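Local atomic coordinates of vesicular integral-membrane protein VIP36 (Canis lupus familiaris, PDB entry 2DUR), a protein that acts as an intracellular lectin of the early secretory pathway, binding high-mannose glycans with the help of calcium and sorting the glycoproteins that carry them. Residues A[10-15]-A[218-223]; A[25-30]-A[51-56]; A[58-63]-A[199-204]. All coordinates share one frame; numbering follows the deposited sequence.

Contact 1. Residues A[10-15]-A[218-223]; sequences HSLIKP and HDIISM
S11 meets the strand through carbon rather than through its hydroxyl. Its CA lies 3.1 Å from M223 O, and its CB also rests against that carbonyl oxygen. The hydroxyl OG is engaged elsewhere, with K7 O and L225 N. L12 follows and makes the polar link. L12 N donates to M223 O at 2.8 Å, and M223 N returns a bond to L12 O at 3.0 Å. The two residues thus form an isolated antiparallel bridge of the hydrogen-bonded kind. L12 O also takes a CA-H...O contact from S222 CA at 3.2 Å.

L12 CG is anti to the backbone N (chi1 172°), and from there the CD2 branch touches I220 CG2 at 3.7 Å. The two side chains cross at about a right angle. L12 CB packs more loosely on M223 CB. W27 of strand 27-31 touches both L12 and M223.

The strand belongs to one of the two antiparallel sheets of the L-type lectin beta sandwich. I221 and S222 both face H69 of the adjacent strand 64-73, a classic beta bulge. The N-terminal loop bridges to the strand just past this bulge.

I13 adds little; its CG1 lies 4.4 Å from M223 O. At K14 the direct backbone pairing is replaced by a water. K14 N donates to water 1, which donates in turn to I221 O, an oxygen that Y16 OH also bonds. The K14 side chain runs beside I221, pointing the same way. Its CE and NZ pass I221 CG2, with NZ at 3.6 Å, while the ammonium group is hydrogen-bonded to Q38 O.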
ATOM      1  N   HIS A  10     -13.010  -2.562   6.890  1.00 21.82           N
ATOM      2  CA  HIS A  10     -11.667  -2.572   6.287  1.00 21.58           C
ATOM      3  C   HIS A  10     -11.395  -1.307   5.489  1.00 21.58           C
ATOM      4  O   HIS A  10     -10.432  -1.234   4.688  1.00 21.18           O
ATOM      5  CB  HIS A  10     -11.475  -3.830   5.415  1.00 21.42           C
ATOM      6  CG  HIS A  10     -11.583  -5.119   6.173  1.00 21.56           C
ATOM      7  ND1 HIS A  10     -10.891  -5.358   7.338  1.00 22.14           N
ATOM      8  CD2 HIS A  10     -12.301  -6.244   5.921  1.00 23.23           C
ATOM      9  CE1 HIS A  10     -11.170  -6.575   7.772  1.00 22.60           C
ATOM     10  NE2 HIS A  10     -12.022  -7.135   6.928  1.00 23.10           N
ATOM     11  N   SER A  11     -12.217  -0.279   5.712  1.00 20.95           N
ATOM     12  CA  SER A  11     -12.094   0.956   4.964  1.00 20.16           C
ATOM     13  C   SER A  11     -11.838   2.132   5.892  1.00 20.74           C
ATOM     14  O   SER A  11     -12.203   2.087   7.057  1.00 20.91           O
ATOM     15  CB  SER A  11     -13.377   1.236   4.155  1.00 20.33           C
ATOM     16  OG  SER A  11     -13.665   0.165   3.249  1.00 19.84           O
ATOM     17  N   LEU A  12     -11.233   3.169   5.336  1.00 21.25           N
ATOM     18  CA  LEU A  12     -10.928   4.407   6.041  1.00 22.58           C
ATOM     19  C   LEU A  12     -11.646   5.484   5.254  1.00 22.81           C
ATOM     20  O   LEU A  12     -11.304   5.777   4.112  1.00 22.55           O
ATOM     21  CB  LEU A  12      -9.410   4.657   6.037  1.00 21.69           C
ATOM     22  CG  LEU A  12      -8.946   6.026   6.574  1.00 22.29           C
ATOM     23  CD1 LEU A  12      -8.767   5.969   8.103  1.00 21.93           C
ATOM     24  CD2 LEU A  12      -7.684   6.531   5.860  1.00 22.68           C
ATOM     25  N   ILE A  13     -12.684   6.079   5.850  1.00 24.08           N
ATOM     26  CA  ILE A  13     -13.503   7.036   5.107  1.00 24.86           C
ATOM     27  C   ILE A  13     -13.819   8.224   6.016  1.00 26.01           C
ATOM     28  O   ILE A  13     -14.195   8.015   7.176  1.00 26.16           O
ATOM     29  CB  ILE A  13     -14.836   6.374   4.631  1.00 25.07           C
ATOM     30  CG1 ILE A  13     -14.551   5.163   3.727  1.00 25.44           C
ATOM     31  CG2 ILE A  13     -15.683   7.371   3.877  1.00 25.03           C
ATOM     32  CD1 ILE A  13     -15.784   4.328   3.364  1.00 25.17           C
ATOM     33  N   LYS A  14     -13.636   9.440   5.502  1.00 27.74           N
ATOM     34  CA  LYS A  14     -13.906  10.642   6.313  1.00 30.64           C
ATOM     35  C   LYS A  14     -15.355  10.619   6.820  1.00 31.20           C
ATOM     36  O   LYS A  14     -16.249  10.174   6.090  1.00 31.47           O
ATOM     37  CB  LYS A  14     -13.471  11.973   5.660  1.00 30.31           C
ATOM     38  CG  LYS A  14     -13.884  12.299   4.236  1.00 33.50           C
ATOM     39  CD  LYS A  14     -13.177  13.609   3.819  1.00 32.77           C
ATOM     40  CE  LYS A  14     -12.582  13.575   2.397  1.00 35.98           C
ATOM     41  NZ  LYS A  14     -11.562  14.672   2.079  1.00 34.99           N
ATOM     42  N   PRO A  15     -15.577  11.071   8.082  1.00 31.87           N
ATOM     43  CA  PRO A  15     -14.649  11.832   8.925  1.00 31.83           C
ATOM     44  C   PRO A  15     -13.750  10.959   9.812  1.00 31.33           C
ATOM     45  O   PRO A  15     -13.163  11.438  10.803  1.00 31.84           O
ATOM     46  CB  PRO A  15     -15.604  12.668   9.787  1.00 32.25           C
ATOM     47  CG  PRO A  15     -16.820  11.761   9.967  1.00 31.86           C
ATOM     48  CD  PRO A  15     -16.844  10.794   8.789  1.00 32.81           C
ATOM     49  N   HIS A 218       2.646  13.109   2.709  1.00 16.27           N
ATOM     50  CA  HIS A 218       2.085  11.827   2.243  1.00 16.79           C
ATOM     51  C   HIS A 218       0.722  11.662   2.891  1.00 17.01           C
ATOM     52  O   HIS A 218       0.622  11.315   4.051  1.00 17.01           O
ATOM     53  CB  HIS A 218       3.038  10.660   2.625  1.00 16.32           C
ATOM     54  CG  HIS A 218       4.386  10.756   1.984  1.00 17.80           C
ATOM     55  ND1 HIS A 218       5.512  11.185   2.666  1.00 16.78           N
ATOM     56  CD2 HIS A 218       4.808  10.423   0.744  1.00 17.32           C
ATOM     57  CE1 HIS A 218       6.549  11.175   1.845  1.00 17.09           C
ATOM     58  NE2 HIS A 218       6.151  10.708   0.675  1.00 18.54           N
ATOM     59  N   ASP A 219      -0.349  11.940   2.120  1.00 16.69           N
ATOM     60  CA  ASP A 219      -1.711  11.892   2.658  1.00 17.10           C
ATOM     61  C   ASP A 219      -2.517  10.696   2.137  1.00 17.17           C
ATOM     62  O   ASP A 219      -2.378  10.306   0.982  1.00 18.49           O
ATOM     63  CB  ASP A 219      -2.508  13.148   2.276  1.00 17.41           C
ATOM     64  CG  ASP A 219      -1.884  14.432   2.788  1.00 19.54           C
ATOM     65  OD1 ASP A 219      -1.085  14.362   3.742  1.00 18.53           O
ATOM     66  OD2 ASP A 219      -2.218  15.511   2.249  1.00 21.51           O
ATOM     67  N   ILE A 220      -3.361  10.142   3.002  1.00 17.86           N
ATOM     68  CA  ILE A 220      -4.371   9.139   2.601  1.00 18.81           C
ATOM     69  C   ILE A 220      -5.727   9.777   2.850  1.00 19.44           C
ATOM     70  O   ILE A 220      -6.053  10.088   3.988  1.00 20.11           O
ATOM     71  CB  ILE A 220      -4.269   7.836   3.436  1.00 18.65           C
ATOM     72  CG1 ILE A 220      -2.865   7.223   3.325  1.00 20.22           C
ATOM     73  CG2 ILE A 220      -5.347   6.801   2.998  1.00 19.65           C
ATOM     74  CD1 ILE A 220      -2.459   6.748   1.919  1.00 19.62           C
ATOM     75  N   ILE A 221      -6.508   9.984   1.783  1.00 19.40           N
ATOM     76  CA  ILE A 221      -7.857  10.555   1.947  1.00 19.77           C
ATOM     77  C   ILE A 221      -8.857   9.452   2.278  1.00 19.70           C
ATOM     78  O   ILE A 221      -9.674   9.582   3.192  1.00 20.52           O
ATOM     79  CB  ILE A 221      -8.308  11.354   0.720  1.00 19.67           C
ATOM     80  CG1 ILE A 221      -7.470  12.625   0.537  1.00 22.52           C
ATOM     81  CG2 ILE A 221      -9.815  11.739   0.849  1.00 20.47           C
ATOM     82  CD1 ILE A 221      -6.091  12.434  -0.122  1.00 23.57           C
ATOM     83  N   SER A 222      -8.793   8.348   1.530  1.00 19.07           N
ATOM     84  CA  SER A 222      -9.659   7.225   1.823  1.00 18.61           C
ATOM     85  C   SER A 222      -9.004   5.935   1.364  1.00 18.98           C
ATOM     86  O   SER A 222      -8.139   5.957   0.476  1.00 19.00           O
ATOM     87  CB  SER A 222     -11.030   7.375   1.116  1.00 18.94           C
ATOM     88  OG  SER A 222     -10.858   7.369  -0.280  1.00 19.57           O
ATOM     89  N   MET A 223      -9.429   4.852   1.991  1.00 19.74           N
ATOM     90  CA  MET A 223      -9.123   3.488   1.568  1.00 21.16           C
ATOM     91  C   MET A 223     -10.451   2.755   1.591  1.00 20.21           C
ATOM     92  O   MET A 223     -11.124   2.715   2.615  1.00 20.33           O
ATOM     93  CB  MET A 223      -8.142   2.863   2.550  1.00 21.27           C
ATOM     94  CG  MET A 223      -6.792   3.587   2.504  1.00 22.73           C
ATOM     95  SD  MET A 223      -5.563   2.859   3.585  1.00 26.64           S
ATOM     96  CE  MET A 223      -5.257   1.276   2.813  1.00 26.37           C
TER
HETATM   97  O   HOH W   1     -12.474   9.718   3.079  1.00 26.63           O

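Contact 2. Residues A[25-30]-A[51-56]; sequences PLWDFQ and GSIWNH
W27 and N55 pack against each other where strands 27-30 and 51-55 pair as antiparallel neighbours at one edge of the seven-stranded sheet of the lectin beta sandwich. The tight part lies on the face that carries W27, F29, I53 and N55. N55 CB sits over the six-membered ring of W27, 3.7 Å from its centroid and 16° off the normal. N55 ND2 lies over the same face near its rim. This amide gives a weak bond to L26 O and a further one to E9 O; N55 OD1 is held by H10. The indole W27 NE1 reaches S11 O, so both polar ends are tied to the N-terminal loop. I53 CG2 meets F29 CD2 at 3.5 Å, and I53 also packs on V40, L42 and M223 of the other sheet.

The backbone ladder is regular. D28 and W54 exchange two bonds, as do Q30 and S52. L26 O extends it by accepting H56 N at 2.8 Å.

The looser, wetter part is the partly exposed end at P25, D28 and H56. H56 lays a ring face over P25 O and the L26 carbonyl carbon. Water 2 sits at its edge, in the ring plane, and joins H56 NE2 to D28 OD1 and W27 O. D28 OD2 turns to R93 in a salt bridge. W54 and S52, on the same face as D28, are buried. Q30 has CG anti to its backbone N (chi1 -177°) and bends at chi2. The bend brings OE1 to S52 OG, which donates to it at 2.8 Å, tilted 21° from the amide carbonyl plane.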
ATOM      1  N   PRO A  25     -12.907   3.563  16.879  1.00 28.71           N
ATOM      2  CA  PRO A  25     -12.192   3.716  15.613  1.00 27.01           C
ATOM      3  C   PRO A  25     -11.996   2.364  14.922  1.00 24.93           C
ATOM      4  O   PRO A  25     -12.060   1.316  15.575  1.00 24.54           O
ATOM      5  CB  PRO A  25     -10.843   4.320  16.035  1.00 27.33           C
ATOM      6  CG  PRO A  25     -10.652   3.878  17.451  1.00 28.37           C
ATOM      7  CD  PRO A  25     -12.024   3.682  18.055  1.00 28.32           C
ATOM      8  N   LEU A  26     -11.758   2.412  13.614  1.00 23.98           N
ATOM      9  CA  LEU A  26     -11.471   1.202  12.840  1.00 23.11           C
ATOM     10  C   LEU A  26      -9.980   1.053  12.500  1.00 22.81           C
ATOM     11  O   LEU A  26      -9.564   0.012  11.971  1.00 21.62           O
ATOM     12  CB  LEU A  26     -12.312   1.187  11.558  1.00 22.92           C
ATOM     13  CG  LEU A  26     -13.839   1.014  11.752  1.00 22.97           C
ATOM     14  CD1 LEU A  26     -14.574   1.453  10.492  1.00 25.16           C
ATOM     15  CD2 LEU A  26     -14.200  -0.419  12.177  1.00 24.37           C
ATOM     16  N   TRP A  27      -9.196   2.090  12.797  1.00 22.31           N
ATOM     17  CA  TRP A  27      -7.761   2.119  12.484  1.00 22.11           C
ATOM     18  C   TRP A  27      -6.988   2.682  13.657  1.00 22.48           C
ATOM     19  O   TRP A  27      -7.519   3.540  14.384  1.00 22.74           O
ATOM     20  CB  TRP A  27      -7.510   3.034  11.290  1.00 22.06           C
ATOM     21  CG  TRP A  27      -8.220   2.598  10.024  1.00 23.35           C
ATOM     22  CD1 TRP A  27      -9.555   2.763   9.727  1.00 23.62           C
ATOM     23  CD2 TRP A  27      -7.643   1.912   8.897  1.00 23.00           C
ATOM     24  NE1 TRP A  27      -9.835   2.229   8.494  1.00 24.08           N
ATOM     25  CE2 TRP A  27      -8.688   1.693   7.962  1.00 23.58           C
ATOM     26  CE3 TRP A  27      -6.345   1.455   8.588  1.00 22.97           C
ATOM     27  CZ2 TRP A  27      -8.483   1.026   6.742  1.00 22.94           C
ATOM     28  CZ3 TRP A  27      -6.138   0.805   7.355  1.00 22.42           C
ATOM     29  CH2 TRP A  27      -7.208   0.605   6.450  1.00 23.53           C
ATOM     30  N   ASP A  28      -5.762   2.192  13.838  1.00 21.48           N
ATOM     31  CA  ASP A  28      -4.791   2.762  14.775  1.00 20.65           C
ATOM     32  C   ASP A  28      -3.919   3.740  13.987  1.00 20.16           C
ATOM     33  O   ASP A  28      -3.510   3.448  12.857  1.00 20.08           O
ATOM     34  CB  ASP A  28      -3.907   1.678  15.375  1.00 20.70           C
ATOM     35  CG  ASP A  28      -4.645   0.785  16.354  1.00 24.17           C
ATOM     36  OD1 ASP A  28      -5.243   1.324  17.288  1.00 24.30           O
ATOM     37  OD2 ASP A  28      -4.602  -0.443  16.209  1.00 23.76           O
ATOM     38  N   PHE A  29      -3.647   4.894  14.584  1.00 19.22           N
ATOM     39  CA  PHE A  29      -2.871   5.955  13.955  1.00 19.26           C
ATOM     40  C   PHE A  29      -1.532   6.023  14.688  1.00 18.93           C
ATOM     41  O   PHE A  29      -1.495   6.226  15.893  1.00 19.52           O
ATOM     42  CB  PHE A  29      -3.649   7.279  14.030  1.00 20.11           C
ATOM     43  CG  PHE A  29      -5.008   7.187  13.380  1.00 19.99           C
ATOM     44  CD1 PHE A  29      -6.124   6.839  14.130  1.00 23.13           C
ATOM     45  CD2 PHE A  29      -5.135   7.372  12.008  1.00 22.57           C
ATOM     46  CE1 PHE A  29      -7.372   6.714  13.515  1.00 22.55           C
ATOM     47  CE2 PHE A  29      -6.370   7.259  11.384  1.00 23.14           C
ATOM     48  CZ  PHE A  29      -7.488   6.917  12.156  1.00 22.20           C
ATOM     49  N   GLN A  30      -0.440   5.791  13.956  1.00 18.04           N
ATOM     50  CA  GLN A  30       0.871   5.522  14.592  1.00 16.69           C
ATOM     51  C   GLN A  30       1.948   6.449  14.043  1.00 15.95           C
ATOM     52  O   GLN A  30       1.882   6.925  12.908  1.00 17.03           O
ATOM     53  CB  GLN A  30       1.287   4.040  14.390  1.00 16.04           C
ATOM     54  CG  GLN A  30       2.609   3.640  15.079  1.00 16.40           C
ATOM     55  CD  GLN A  30       3.838   4.072  14.285  1.00 17.97           C
ATOM     56  OE1 GLN A  30       3.780   4.205  13.064  1.00 19.29           O
ATOM     57  NE2 GLN A  30       4.960   4.283  14.982  1.00 17.68           N
ATOM     58  N   GLY A  51       5.277   7.504   9.626  1.00 15.95           N
ATOM     59  CA  GLY A  51       3.911   7.408  10.165  1.00 16.54           C
ATOM     60  C   GLY A  51       3.189   6.257   9.508  1.00 16.71           C
ATOM     61  O   GLY A  51       3.500   5.911   8.375  1.00 15.96           O
ATOM     62  N   SER A  52       2.234   5.670  10.211  1.00 16.65           N
ATOM     63  CA  SER A  52       1.465   4.579   9.627  1.00 17.52           C
ATOM     64  C   SER A  52       0.036   4.606  10.142  1.00 18.18           C
ATOM     65  O   SER A  52      -0.272   5.306  11.119  1.00 17.61           O
ATOM     66  CB  SER A  52       2.121   3.238   9.957  1.00 18.42           C
ATOM     67  OG  SER A  52       1.982   2.887  11.328  1.00 18.43           O
ATOM     68  N   ILE A  53      -0.821   3.839   9.467  1.00 17.53           N
ATOM     69  CA  ILE A  53      -2.177   3.545   9.936  1.00 18.67           C
ATOM     70  C   ILE A  53      -2.388   2.042   9.729  1.00 17.92           C
ATOM     71  O   ILE A  53      -1.879   1.449   8.759  1.00 17.95           O
ATOM     72  CB  ILE A  53      -3.283   4.368   9.187  1.00 18.99           C
ATOM     73  CG1 ILE A  53      -3.226   4.172   7.663  1.00 19.93           C
ATOM     74  CG2 ILE A  53      -3.192   5.856   9.529  1.00 20.47           C
ATOM     75  CD1 ILE A  53      -4.426   4.791   6.937  1.00 20.69           C
ATOM     76  N   TRP A  54      -3.070   1.413  10.674  1.00 17.81           N
ATOM     77  CA  TRP A  54      -3.257  -0.026  10.648  1.00 18.11           C
ATOM     78  C   TRP A  54      -4.702  -0.356  10.974  1.00 19.44           C
ATOM     79  O   TRP A  54      -5.238   0.105  11.970  1.00 19.73           O
ATOM     80  CB  TRP A  54      -2.279  -0.723  11.599  1.00 18.75           C
ATOM     81  CG  TRP A  54      -0.883  -0.693  11.020  1.00 18.23           C
ATOM     82  CD1 TRP A  54       0.126   0.196  11.307  1.00 19.13           C
ATOM     83  CD2 TRP A  54      -0.367  -1.584  10.022  1.00 18.00           C
ATOM     84  NE1 TRP A  54       1.256  -0.108  10.552  1.00 17.40           N
ATOM     85  CE2 TRP A  54       0.972  -1.185   9.748  1.00 18.52           C
ATOM     86  CE3 TRP A  54      -0.909  -2.681   9.325  1.00 17.28           C
ATOM     87  CZ2 TRP A  54       1.781  -1.852   8.813  1.00 18.01           C
ATOM     88  CZ3 TRP A  54      -0.100  -3.354   8.387  1.00 18.05           C
ATOM     89  CH2 TRP A  54       1.230  -2.923   8.138  1.00 19.21           C
ATOM     90  N   ASN A  55      -5.332  -1.152  10.114  1.00 19.55           N
ATOM     91  CA  ASN A  55      -6.747  -1.545  10.298  1.00 20.89           C
ATOM     92  C   ASN A  55      -6.848  -2.446  11.514  1.00 21.05           C
ATOM     93  O   ASN A  55      -5.956  -3.261  11.764  1.00 22.22           O
ATOM     94  CB  ASN A  55      -7.180  -2.237   8.990  1.00 20.39           C
ATOM     95  CG  ASN A  55      -8.688  -2.435   8.829  1.00 21.99           C
ATOM     96  OD1 ASN A  55      -9.082  -3.431   8.215  1.00 22.38           O
ATOM     97  ND2 ASN A  55      -9.516  -1.490   9.274  1.00 21.05           N
ATOM     98  N   HIS A  56      -7.917  -2.286  12.309  1.00 22.09           N
ATOM     99  CA  HIS A  56      -8.102  -3.068  13.535  1.00 23.73           C
ATOM    100  C   HIS A  56      -8.298  -4.565  13.314  1.00 23.41           C
ATOM    101  O   HIS A  56      -7.746  -5.380  14.043  1.00 24.94           O
ATOM    102  CB  HIS A  56      -9.341  -2.559  14.276  1.00 24.19           C
ATOM    103  CG  HIS A  56      -9.086  -1.364  15.133  1.00 28.07           C
ATOM    104  ND1 HIS A  56      -9.832  -1.096  16.262  1.00 31.21           N
ATOM    105  CD2 HIS A  56      -8.176  -0.368  15.038  1.00 30.83           C
ATOM    106  CE1 HIS A  56      -9.390   0.015  16.824  1.00 30.63           C
ATOM    107  NE2 HIS A  56      -8.388   0.478  16.100  1.00 30.77           N
TER
HETATM  108  O   HOH W   2      -7.604   2.675  17.454  1.00 26.97           O

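Contact 3. Residues A[58-63]-A[199-204]; sequences PCFLKD and LPTGYY
Two connecting loops of the lectin beta sandwich meet here. Residues 58-63 lead from strand 49-55 into strand 64-73, and residues 199-204 lead from strand 189-198 into strand 204-211. Each loop therefore passes from one sheet to the other. Two backbone bonds join them, and C59 takes part in both. C59 N donates to Y203 O at 2.8 Å. G202 N donates to C59 O at 2.7 Å.

Around these bonds the side chains pack in pairs. P58 lies alongside Y204, the two pointing the same way. P58 CD approaches Y204 CE2 at 3.7 Å, while P58 CG lies beside the phenol OH. P58 CB is over a face of the same ring, offset toward the rim, and also touches G202 O.

F60 spreads its ring over the glycine. G202 CA stands 3.9 Å from the ring centroid and 25° off the normal, a CH-pi contact. G202 has a positive phi (91°), and its CA lies close against the F60 ring, nearest to CE2. T201 directs its methyl rather than its hydroxyl at the opposing loop. T201 CG2 touches F60 O at 3.5 Å and lies 4.0 Å from K62 CG. The K62 chain continues to W241, with which it forms a cation-pi pair. Within the first loop, C59 SG accepts a weak bond from L61 N.

Across the contact, polarity is thus confined to the main chain, while carbon surfaces and ring faces fill in around it. The two backbone bonds are the hydrogen bonds that join the two segments, with apolar packing around them.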
ATOM      1  N   PRO A  58      -8.322  -8.202  11.211  1.00 24.46           N
ATOM      2  CA  PRO A  58      -7.732  -8.945  10.091  1.00 24.30           C
ATOM      3  C   PRO A  58      -8.761  -9.123   8.979  1.00 24.28           C
ATOM      4  O   PRO A  58      -9.966  -9.245   9.266  1.00 24.01           O
ATOM      5  CB  PRO A  58      -7.394 -10.319  10.686  1.00 24.35           C
ATOM      6  CG  PRO A  58      -7.465 -10.166  12.166  1.00 26.33           C
ATOM      7  CD  PRO A  58      -8.356  -8.985  12.455  1.00 25.37           C
ATOM      8  N   CYS A  59      -8.287  -9.142   7.733  1.00 23.83           N
ATOM      9  CA  CYS A  59      -9.148  -9.374   6.578  1.00 23.90           C
ATOM     10  C   CYS A  59      -9.208 -10.858   6.225  1.00 23.75           C
ATOM     11  O   CYS A  59      -8.166 -11.463   5.926  1.00 24.04           O
ATOM     12  CB  CYS A  59      -8.622  -8.606   5.360  1.00 23.97           C
ATOM     13  SG  CYS A  59      -9.691  -8.805   3.904  1.00 25.93           S
ATOM     14  N   PHE A  60     -10.416 -11.433   6.221  1.00 23.56           N
ATOM     15  CA  PHE A  60     -10.575 -12.851   5.862  1.00 23.18           C
ATOM     16  C   PHE A  60     -11.200 -13.049   4.479  1.00 23.21           C
ATOM     17  O   PHE A  60     -11.547 -14.174   4.115  1.00 24.17           O
ATOM     18  CB  PHE A  60     -11.318 -13.636   6.957  1.00 24.21           C
ATOM     19  CG  PHE A  60     -10.543 -13.757   8.237  1.00 23.53           C
ATOM     20  CD1 PHE A  60     -10.708 -12.812   9.258  1.00 25.08           C
ATOM     21  CD2 PHE A  60      -9.636 -14.790   8.420  1.00 23.75           C
ATOM     22  CE1 PHE A  60      -9.992 -12.901  10.433  1.00 25.12           C
ATOM     23  CE2 PHE A  60      -8.905 -14.896   9.628  1.00 25.46           C
ATOM     24  CZ  PHE A  60      -9.097 -13.936  10.627  1.00 25.11           C
ATOM     25  N   LEU A  61     -11.308 -11.972   3.707  1.00 22.23           N
ATOM     26  CA  LEU A  61     -11.761 -12.058   2.309  1.00 22.18           C
ATOM     27  C   LEU A  61     -10.690 -12.715   1.442  1.00 22.35           C
ATOM     28  O   LEU A  61      -9.535 -12.316   1.489  1.00 21.85           O
ATOM     29  CB  LEU A  61     -12.054 -10.678   1.733  1.00 21.90           C
ATOM     30  CG  LEU A  61     -13.146  -9.843   2.424  1.00 23.88           C
ATOM     31  CD1 LEU A  61     -13.261  -8.532   1.730  1.00 25.94           C
ATOM     32  CD2 LEU A  61     -14.483 -10.573   2.419  1.00 26.00           C
ATOM     33  N   LYS A  62     -11.082 -13.709   0.637  1.00 21.94           N
ATOM     34  CA  LYS A  62     -10.152 -14.304  -0.318  1.00 23.01           C
ATOM     35  C   LYS A  62      -9.984 -13.461  -1.573  1.00 22.33           C
ATOM     36  O   LYS A  62      -8.929 -13.477  -2.213  1.00 24.75           O
ATOM     37  CB  LYS A  62     -10.623 -15.703  -0.718  1.00 22.38           C
ATOM     38  CG  LYS A  62     -10.706 -16.695   0.420  1.00 24.63           C
ATOM     39  CD  LYS A  62     -11.323 -17.992  -0.113  1.00 26.72           C
ATOM     40  CE  LYS A  62     -11.541 -19.003   0.984  1.00 30.07           C
ATOM     41  NZ  LYS A  62     -12.604 -18.580   1.931  1.00 32.35           N
ATOM     42  N   ASP A  63     -11.020 -12.726  -1.951  1.00 21.34           N
ATOM     43  CA  ASP A  63     -10.998 -11.953  -3.187  1.00 21.03           C
ATOM     44  C   ASP A  63     -11.420 -10.522  -2.902  1.00 20.71           C
ATOM     45  O   ASP A  63     -12.553 -10.271  -2.461  1.00 20.40           O
ATOM     46  CB  ASP A  63     -11.932 -12.579  -4.236  1.00 21.63           C
ATOM     47  CG  ASP A  63     -11.737 -14.068  -4.343  1.00 21.46           C
ATOM     48  OD1 ASP A  63     -10.852 -14.491  -5.100  1.00 22.23           O
ATOM     49  OD2 ASP A  63     -12.466 -14.809  -3.641  1.00 23.05           O
ATOM     50  N   LEU A 199      -1.097 -15.635  -1.087  1.00 18.19           N
ATOM     51  CA  LEU A 199      -1.223 -14.887   0.167  1.00 18.21           C
ATOM     52  C   LEU A 199      -2.313 -15.501   1.017  1.00 18.78           C
ATOM     53  O   LEU A 199      -3.351 -15.927   0.477  1.00 19.29           O
ATOM     54  CB  LEU A 199      -1.596 -13.429  -0.129  1.00 17.81           C
ATOM     55  CG  LEU A 199      -0.534 -12.597  -0.871  1.00 18.96           C
ATOM     56  CD1 LEU A 199      -1.123 -11.247  -1.290  1.00 16.44           C
ATOM     57  CD2 LEU A 199       0.712 -12.378  -0.034  1.00 19.25           C
ATOM     58  N   PRO A 200      -2.093 -15.567   2.347  1.00 18.76           N
ATOM     59  CA  PRO A 200      -3.150 -16.072   3.230  1.00 19.07           C
ATOM     60  C   PRO A 200      -4.245 -15.045   3.511  1.00 19.31           C
ATOM     61  O   PRO A 200      -4.067 -13.839   3.265  1.00 19.56           O
ATOM     62  CB  PRO A 200      -2.380 -16.364   4.519  1.00 18.79           C
ATOM     63  CG  PRO A 200      -1.303 -15.299   4.528  1.00 19.12           C
ATOM     64  CD  PRO A 200      -0.868 -15.206   3.104  1.00 18.87           C
ATOM     65  N   THR A 201      -5.367 -15.527   4.032  1.00 19.73           N
ATOM     66  CA  THR A 201      -6.356 -14.654   4.658  1.00 20.18           C
ATOM     67  C   THR A 201      -5.861 -14.387   6.085  1.00 19.91           C
ATOM     68  O   THR A 201      -4.952 -15.086   6.560  1.00 19.99           O
ATOM     69  CB  THR A 201      -7.714 -15.353   4.748  1.00 20.35           C
ATOM     70  OG1 THR A 201      -7.526 -16.667   5.286  1.00 22.25           O
ATOM     71  CG2 THR A 201      -8.395 -15.429   3.364  1.00 20.98           C
ATOM     72  N   GLY A 202      -6.465 -13.410   6.768  1.00 20.58           N
ATOM     73  CA  GLY A 202      -6.150 -13.127   8.165  1.00 19.95           C
ATOM     74  C   GLY A 202      -5.045 -12.087   8.370  1.00 20.04           C
ATOM     75  O   GLY A 202      -4.566 -11.895   9.496  1.00 19.86           O
ATOM     76  N   TYR A 203      -4.616 -11.438   7.291  1.00 19.10           N
ATOM     77  CA  TYR A 203      -3.599 -10.384   7.396  1.00 18.96           C
ATOM     78  C   TYR A 203      -4.267  -9.005   7.566  1.00 18.87           C
ATOM     79  O   TYR A 203      -5.491  -8.877   7.422  1.00 19.50           O
ATOM     80  CB  TYR A 203      -2.678 -10.423   6.162  1.00 19.14           C
ATOM     81  CG  TYR A 203      -1.534 -11.428   6.227  1.00 16.86           C
ATOM     82  CD1 TYR A 203      -1.468 -12.396   7.221  1.00 18.07           C
ATOM     83  CD2 TYR A 203      -0.507 -11.403   5.250  1.00 15.46           C
ATOM     84  CE1 TYR A 203      -0.397 -13.315   7.274  1.00 17.88           C
ATOM     85  CE2 TYR A 203       0.543 -12.315   5.275  1.00 17.42           C
ATOM     86  CZ  TYR A 203       0.613 -13.257   6.298  1.00 17.52           C
ATOM     87  OH  TYR A 203       1.659 -14.145   6.310  1.00 18.11           O
ATOM     88  N   TYR A 204      -3.461  -7.980   7.868  1.00 18.51           N
ATOM     89  CA  TYR A 204      -3.949  -6.622   8.129  1.00 18.79           C
ATOM     90  C   TYR A 204      -3.654  -5.649   7.015  1.00 18.01           C
ATOM     91  O   TYR A 204      -2.536  -5.627   6.490  1.00 17.81           O
ATOM     92  CB  TYR A 204      -3.283  -6.065   9.419  1.00 20.09           C
ATOM     93  CG  TYR A 204      -3.651  -6.821  10.648  1.00 21.82           C
ATOM     94  CD1 TYR A 204      -2.853  -7.863  11.103  1.00 24.61           C
ATOM     95  CD2 TYR A 204      -4.807  -6.488  11.380  1.00 23.46           C
ATOM     96  CE1 TYR A 204      -3.197  -8.578  12.239  1.00 25.43           C
ATOM     97  CE2 TYR A 204      -5.158  -7.205  12.509  1.00 26.17           C
ATOM     98  CZ  TYR A 204      -4.344  -8.250  12.937  1.00 26.07           C
ATOM     99  OH  TYR A 204      -4.670  -8.970  14.066  1.00 28.14           O
TER

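All three contacts lie within the L-type lectin domain, in the lumenal part of this membrane protein. Contact 1 closes the longest loop of chain, and contacts 2 and 3 are nested inside it, one after the other. Contact 2 belongs to the seven-stranded sheet. Contact 1 joins the N-terminal loop to strand 217-227 of the eight-stranded sheet. Their centres are about 10 Å apart. The centre of contact 3 is about 17 Å from that of contact 2 and about 19 Å from that of contact 1. The N-terminal loop also hydrogen-bonds to strands 27-31 and 49-55. The two sheets are thus tied together by this loop and by the crossing loops of contact 3.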